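Local coordinates for pyruvate formate-lyase 2 (Archaeoglobus fulgidus, PDB 2F3O), which is a glycyl radical enzyme of unknown function, related to pyruvate formate-lyases and glycerol dehydratases and probably a lyase, at residues V158-W170 / P243-V257. Sequence-based numbering, arbitrary orientation.
Sequences VNYPYLLRRGFRW and PAEKPETFWEAVQFV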
loop_
_atom_site.group_PDB
_atom_site.type_symbol
_atom_site.label_atom_id
_atom_site.label_comp_id
_atom_site.label_asym_id
_atom_site.label_seq_id
_atom_site.Cartn_x
_atom_site.Cartn_y
_atom_site.Cartn_z
ATOM N N VAL A 158 23.470 -17.168 -7.841
ATOM C CA VAL A 158 23.919 -16.221 -6.834
ATOM C C VAL A 158 24.432 -14.922 -7.424
ATOM O O VAL A 158 25.188 -14.926 -8.389
ATOM C CB VAL A 158 25.072 -16.864 -6.082
ATOM C CG1 VAL A 158 25.622 -15.943 -5.030
ATOM C CG2 VAL A 158 24.629 -18.173 -5.483
ATOM N N ASN A 159 24.012 -13.798 -6.861
ATOM C CA ASN A 159 24.466 -12.515 -7.370
ATOM C C ASN A 159 25.898 -12.189 -6.920
ATOM O O ASN A 159 26.105 -11.401 -5.996
ATOM C CB ASN A 159 23.502 -11.425 -6.937
ATOM C CG ASN A 159 23.670 -10.136 -7.713
ATOM O OD1 ASN A 159 24.709 -9.887 -8.330
ATOM N ND2 ASN A 159 22.649 -9.273 -7.643
ATOM N N TYR A 160 26.878 -12.782 -7.595
ATOM C CA TYR A 160 28.267 -12.466 -7.323
ATOM C C TYR A 160 28.698 -11.030 -7.577
ATOM O O TYR A 160 29.416 -10.481 -6.746
ATOM C CB TYR A 160 29.226 -13.490 -7.929
ATOM C CG TYR A 160 29.154 -14.772 -7.146
ATOM C CD1 TYR A 160 28.658 -15.927 -7.710
ATOM C CD2 TYR A 160 29.523 -14.800 -5.813
ATOM C CE1 TYR A 160 28.559 -17.091 -6.973
ATOM C CE2 TYR A 160 29.423 -15.951 -5.065
ATOM C CZ TYR A 160 28.936 -17.094 -5.644
ATOM O OH TYR A 160 28.839 -18.245 -4.909
ATOM N N PRO A 161 28.254 -10.395 -8.685
ATOM C CA PRO A 161 28.638 -8.988 -8.784
ATOM C C PRO A 161 28.138 -8.040 -7.674
ATOM O O PRO A 161 28.807 -7.047 -7.406
ATOM C CB PRO A 161 28.109 -8.566 -10.163
ATOM C CG PRO A 161 27.159 -9.567 -10.546
ATOM C CD PRO A 161 27.532 -10.832 -9.889
ATOM N N TYR A 162 27.001 -8.353 -7.039
ATOM C CA TYR A 162 26.513 -7.598 -5.873
ATOM C C TYR A 162 27.493 -7.776 -4.717
ATOM O O TYR A 162 27.840 -6.816 -4.013
ATOM C CB TYR A 162 25.120 -8.103 -5.445
ATOM C CG TYR A 162 24.440 -7.318 -4.325
ATOM C CD1 TYR A 162 24.060 -6.003 -4.517
ATOM C CD2 TYR A 162 24.172 -7.904 -3.075
ATOM C CE1 TYR A 162 23.429 -5.285 -3.531
ATOM C CE2 TYR A 162 23.529 -7.174 -2.056
ATOM C CZ TYR A 162 23.173 -5.850 -2.304
ATOM O OH TYR A 162 22.554 -5.058 -1.347
ATOM N N LEU A 163 27.930 -9.022 -4.553
ATOM C CA LEU A 163 28.808 -9.416 -3.474
ATOM C C LEU A 163 30.183 -8.813 -3.682
ATOM O O LEU A 163 30.749 -8.229 -2.757
ATOM C CB LEU A 163 28.880 -10.945 -3.375
ATOM C CG LEU A 163 27.583 -11.608 -2.888
ATOM C CD1 LEU A 163 27.703 -13.110 -2.846
ATOM C CD2 LEU A 163 27.158 -11.067 -1.520
ATOM N N LEU A 164 30.678 -8.882 -4.918
ATOM C CA LEU A 164 32.057 -8.488 -5.238
ATOM C C LEU A 164 32.288 -7.000 -5.142
ATOM O O LEU A 164 33.431 -6.574 -5.064
ATOM C CB LEU A 164 32.493 -9.001 -6.621
ATOM C CG LEU A 164 32.603 -10.528 -6.707
ATOM C CD1 LEU A 164 32.529 -11.042 -8.134
ATOM C CD2 LEU A 164 33.813 -11.054 -6.034
ATOM N N ARG A 165 31.200 -6.230 -5.149
ATOM C CA ARG A 165 31.244 -4.773 -5.046
ATOM C C ARG A 165 31.091 -4.285 -3.602
ATOM O O ARG A 165 31.143 -3.088 -3.329
ATOM C CB ARG A 165 30.183 -4.134 -5.944
ATOM C CG ARG A 165 30.563 -4.179 -7.406
ATOM C CD ARG A 165 29.551 -3.473 -8.321
ATOM N NE ARG A 165 28.310 -4.253 -8.493
ATOM C CZ ARG A 165 27.840 -4.732 -9.651
ATOM N NH1 ARG A 165 28.493 -4.520 -10.793
ATOM N NH2 ARG A 165 26.698 -5.417 -9.658
ATOM N N ARG A 166 30.915 -5.225 -2.680
ATOM C CA ARG A 166 30.713 -4.889 -1.285
ATOM C C ARG A 166 31.638 -5.678 -0.365
ATOM O O ARG A 166 32.389 -5.102 0.428
ATOM C CB ARG A 166 29.282 -5.182 -0.908
ATOM C CG ARG A 166 28.320 -4.055 -1.180
ATOM C CD ARG A 166 26.952 -4.638 -1.538
ATOM N NE ARG A 166 26.690 -4.263 -2.907
ATOM C CZ ARG A 166 25.878 -3.278 -3.221
ATOM N NH1 ARG A 166 25.199 -2.680 -2.265
ATOM N NH2 ARG A 166 25.704 -2.939 -4.474
ATOM N N GLY A 167 31.576 -7.000 -0.450
ATOM C CA GLY A 167 32.358 -7.840 0.444
ATOM C C GLY A 167 31.626 -7.953 1.766
ATOM O O GLY A 167 30.784 -7.114 2.094
ATOM N N PHE A 168 31.953 -8.976 2.545
ATOM C CA PHE A 168 31.118 -9.299 3.686
ATOM C C PHE A 168 31.346 -8.444 4.926
ATOM O O PHE A 168 30.513 -8.425 5.827
ATOM C CB PHE A 168 31.160 -10.793 3.987
ATOM C CG PHE A 168 30.299 -11.609 3.066
ATOM C CD1 PHE A 168 30.719 -11.923 1.795
ATOM C CD2 PHE A 168 29.060 -12.045 3.474
ATOM C CE1 PHE A 168 29.928 -12.657 0.949
ATOM C CE2 PHE A 168 28.259 -12.785 2.630
ATOM C CZ PHE A 168 28.693 -13.093 1.364
ATOM N N ARG A 169 32.445 -7.698 4.948
ATOM C CA ARG A 169 32.670 -6.743 6.021
ATOM C C ARG A 169 31.756 -5.546 5.840
ATOM O O ARG A 169 31.438 -4.852 6.811
ATOM C CB ARG A 169 34.117 -6.270 6.058
ATOM C CG ARG A 169 34.628 -5.844 7.468
ATOM C CD ARG A 169 35.853 -4.937 7.360
ATOM N NE ARG A 169 35.482 -3.620 6.849
ATOM C CZ ARG A 169 36.243 -2.882 6.052
ATOM N NH1 ARG A 169 35.836 -1.685 5.638
ATOM N NH2 ARG A 169 37.414 -3.345 5.668
ATOM N N TRP A 170 31.331 -5.303 4.599
ATOM C CA TRP A 170 30.372 -4.242 4.338
ATOM C C TRP A 170 29.053 -4.630 4.944
ATOM O O TRP A 170 28.422 -3.825 5.606
ATOM C CB TRP A 170 30.191 -3.994 2.844
ATOM C CG TRP A 170 29.329 -2.822 2.571
ATOM C CD1 TRP A 170 29.706 -1.516 2.598
ATOM C CD2 TRP A 170 27.932 -2.832 2.248
ATOM N NE1 TRP A 170 28.639 -0.710 2.313
ATOM C CE2 TRP A 170 27.533 -1.491 2.090
ATOM C CE3 TRP A 170 26.973 -3.844 2.091
ATOM C CZ2 TRP A 170 26.209 -1.128 1.767
ATOM C CZ3 TRP A 170 25.657 -3.476 1.754
ATOM C CH2 TRP A 170 25.296 -2.135 1.601
ATOM N N PRO A 243 36.751 -13.267 1.761
ATOM C CA PRO A 243 35.387 -13.036 1.350
ATOM C C PRO A 243 34.947 -11.705 2.000
ATOM O O PRO A 243 33.841 -11.245 1.776
ATOM C CB PRO A 243 34.635 -14.236 1.936
ATOM C CG PRO A 243 35.562 -14.803 3.014
ATOM C CD PRO A 243 36.801 -13.895 3.087
ATOM N N ALA A 244 35.842 -11.063 2.757
ATOM C CA ALA A 244 35.494 -9.943 3.623
ATOM C C ALA A 244 35.657 -8.595 2.927
ATOM O O ALA A 244 34.861 -7.685 3.131
ATOM C CB ALA A 244 36.307 -10.000 4.906
ATOM N N GLU A 245 36.684 -8.473 2.096
ATOM C CA GLU A 245 36.916 -7.244 1.338
ATOM C C GLU A 245 36.561 -7.423 -0.119
ATOM O O GLU A 245 36.483 -8.544 -0.604
ATOM C CB GLU A 245 38.385 -6.828 1.422
ATOM C CG GLU A 245 38.935 -6.719 2.828
ATOM C CD GLU A 245 38.155 -5.729 3.668
ATOM O OE1 GLU A 245 37.909 -6.015 4.866
ATOM O OE2 GLU A 245 37.776 -4.658 3.136
ATOM N N LYS A 246 36.339 -6.314 -0.813
ATOM C CA LYS A 246 36.250 -6.336 -2.270
ATOM C C LYS A 246 37.579 -6.803 -2.811
ATOM O O LYS A 246 38.625 -6.281 -2.405
ATOM C CB LYS A 246 35.984 -4.950 -2.821
ATOM C CG LYS A 246 34.575 -4.511 -2.723
ATOM C CD LYS A 246 34.526 -3.053 -2.959
ATOM C CE LYS A 246 35.607 -2.425 -2.123
ATOM N NZ LYS A 246 35.239 -1.064 -1.682
ATOM N N PRO A 247 37.552 -7.813 -3.684
ATOM C CA PRO A 247 38.747 -8.276 -4.359
ATOM C C PRO A 247 39.274 -7.278 -5.391
ATOM O O PRO A 247 38.495 -6.491 -5.953
ATOM C CB PRO A 247 38.280 -9.559 -5.041
ATOM C CG PRO A 247 36.862 -9.419 -5.165
ATOM C CD PRO A 247 36.377 -8.618 -4.032
ATOM N N GLU A 248 40.590 -7.305 -5.627
ATOM C CA GLU A 248 41.206 -6.454 -6.655
ATOM C C GLU A 248 41.910 -7.225 -7.775
ATOM O O GLU A 248 42.124 -6.698 -8.877
ATOM C CB GLU A 248 42.141 -5.439 -6.022
ATOM C CG GLU A 248 41.436 -4.150 -5.664
ATOM C CD GLU A 248 41.957 -3.563 -4.377
ATOM O OE1 GLU A 248 42.002 -4.308 -3.372
ATOM O OE2 GLU A 248 42.323 -2.365 -4.371
ATOM N N THR A 249 42.274 -8.472 -7.497
ATOM C CA THR A 249 42.895 -9.301 -8.515
ATOM C C THR A 249 41.935 -10.425 -8.942
ATOM O O THR A 249 40.937 -10.677 -8.271
ATOM C CB THR A 249 44.270 -9.868 -8.043
ATOM O OG1 THR A 249 44.068 -10.990 -7.177
ATOM C CG2 THR A 249 45.079 -8.801 -7.311
ATOM N N PHE A 250 42.245 -11.080 -10.059
ATOM C CA PHE A 250 41.434 -12.157 -10.597
ATOM C C PHE A 250 41.444 -13.364 -9.669
ATOM O O PHE A 250 40.418 -14.026 -9.475
ATOM C CB PHE A 250 41.940 -12.512 -12.005
ATOM C CG PHE A 250 41.248 -13.686 -12.645
ATOM C CD1 PHE A 250 40.061 -13.510 -13.332
ATOM C CD2 PHE A 250 41.808 -14.956 -12.604
ATOM C CE1 PHE A 250 39.423 -14.589 -13.936
ATOM C CE2 PHE A 250 41.175 -16.041 -13.205
ATOM C CZ PHE A 250 39.982 -15.857 -13.870
ATOM N N TRP A 251 42.603 -13.647 -9.089
ATOM C CA TRP A 251 42.728 -14.785 -8.200
ATOM C C TRP A 251 41.902 -14.482 -6.957
ATOM O O TRP A 251 41.181 -15.354 -6.457
ATOM C CB TRP A 251 44.198 -15.011 -7.844
ATOM C CG TRP A 251 44.542 -16.321 -7.161
ATOM C CD1 TRP A 251 43.685 -17.215 -6.560
ATOM C CD2 TRP A 251 45.859 -16.851 -6.970
ATOM N NE1 TRP A 251 44.391 -18.270 -6.027
ATOM C CE2 TRP A 251 45.725 -18.070 -6.265
ATOM C CE3 TRP A 251 47.140 -16.417 -7.330
ATOM C CZ2 TRP A 251 46.826 -18.854 -5.922
ATOM C CZ3 TRP A 251 48.227 -17.201 -6.991
ATOM C CH2 TRP A 251 48.064 -18.404 -6.299
ATOM N N GLU A 252 41.989 -13.238 -6.490
ATOM C CA GLU A 252 41.210 -12.807 -5.347
ATOM C C GLU A 252 39.699 -12.900 -5.599
ATOM O O GLU A 252 38.952 -13.348 -4.726
ATOM C CB GLU A 252 41.587 -11.393 -4.975
ATOM C CG GLU A 252 42.783 -11.303 -4.089
ATOM C CD GLU A 252 43.293 -9.885 -4.007
ATOM O OE1 GLU A 252 44.532 -9.708 -4.021
ATOM O OE2 GLU A 252 42.455 -8.950 -3.962
ATOM N N ALA A 253 39.265 -12.502 -6.798
ATOM C CA ALA A 253 37.868 -12.660 -7.206
ATOM C C ALA A 253 37.444 -14.116 -7.243
ATOM O O ALA A 253 36.443 -14.446 -6.643
ATOM C CB ALA A 253 37.594 -12.000 -8.536
ATOM N N VAL A 254 38.209 -14.992 -7.897
ATOM C CA VAL A 254 37.774 -16.395 -8.015
ATOM C C VAL A 254 37.754 -17.123 -6.668
ATOM O O VAL A 254 36.895 -17.974 -6.428
ATOM C CB VAL A 254 38.580 -17.188 -9.069
ATOM C CG1 VAL A 254 38.099 -18.629 -9.158
ATOM C CG2 VAL A 254 38.454 -16.540 -10.428
ATOM N N GLN A 255 38.659 -16.741 -5.769
ATOM C CA GLN A 255 38.656 -17.318 -4.427
ATOM C C GLN A 255 37.486 -16.791 -3.588
ATOM O O GLN A 255 36.889 -17.553 -2.801
ATOM C CB GLN A 255 39.993 -17.110 -3.723
ATOM C CG GLN A 255 40.080 -17.725 -2.317
ATOM C CD GLN A 255 39.866 -19.225 -2.279
ATOM O OE1 GLN A 255 40.752 -19.993 -2.588
ATOM N NE2 GLN A 255 38.699 -19.639 -1.858
ATOM N N PHE A 256 37.149 -15.510 -3.784
ATOM C CA PHE A 256 35.924 -14.929 -3.214
ATOM C C PHE A 256 34.704 -15.773 -3.552
ATOM O O PHE A 256 34.108 -16.364 -2.646
ATOM C CB PHE A 256 35.703 -13.508 -3.725
ATOM C CG PHE A 256 34.612 -12.748 -3.017
ATOM C CD1 PHE A 256 33.280 -13.141 -3.095
ATOM C CD2 PHE A 256 34.919 -11.586 -2.324
ATOM C CE1 PHE A 256 32.295 -12.426 -2.470
ATOM C CE2 PHE A 256 33.924 -10.858 -1.693
ATOM C CZ PHE A 256 32.608 -11.281 -1.768
ATOM N N VAL A 257 34.342 -15.826 -4.840
ATOM C CA VAL A 257 33.163 -16.581 -5.261
ATOM C C VAL A 257 33.151 -18.034 -4.763
ATOM O O VAL A 257 32.137 -18.472 -4.220
ATOM C CB VAL A 257 32.775 -16.423 -6.782
ATOM C CG1 VAL A 257 33.779 -15.652 -7.564
ATOM C CG2 VAL A 257 32.471 -17.775 -7.445
HETATM O O HOH W 1 32.929 -2.399 -0.003
#
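Phe256 projects from the first turns of helix 250-267 into the bend that links helix 160-164 to helix 168-184. Its CG lies anti to the backbone N (chi1 -170°), which carries the ring across to the other segment. Leu164 sends its CD2 branch over one face, 3.8 Å from the ring centroid, in a CH-pi contact; Pro243 CA covers the opposite face, and Gly167 CA approaches the edge. The same CD2 methyl rests on Pro247 CG at 3.6 Å. The next residue, Val257, sets its CB over the centre of the Tyr160 ring, whose other face is taken by Val158, while Tyr160 OH bonds to Gln261. Phe168 adds its edge to Phe256 and packs outward on Val206 and Ile207 of helix 190-221.

Gly167, the N-cap of helix 168-184, brings its backbone against residues 243-246. Here the first two amides of the helix find acceptors in the loop before helix 250-267: Phe168 N donates to Pro243 O (3.1 Å) and Arg169 N to Ala244 O (3.0 Å), each on a carbonyl lone pair.

The solvent side is looser. Arg169 NH2 forms a salt bridge with Glu245 OE1 at 2.8 Å, but the hydrogen bond is weak, bent to 128°, and Arg169 NE pairs with Glu173. Nearby, a water joins Arg166 O to Lys246 NZ. Apolar packing thus joins helix 160-164 to helix 250-267, while the two backbone bonds tie the start of helix 168-184 to the loop 243-249; the bent bond and second partner of Arg169 are consistent with a less directional link on the exposed side.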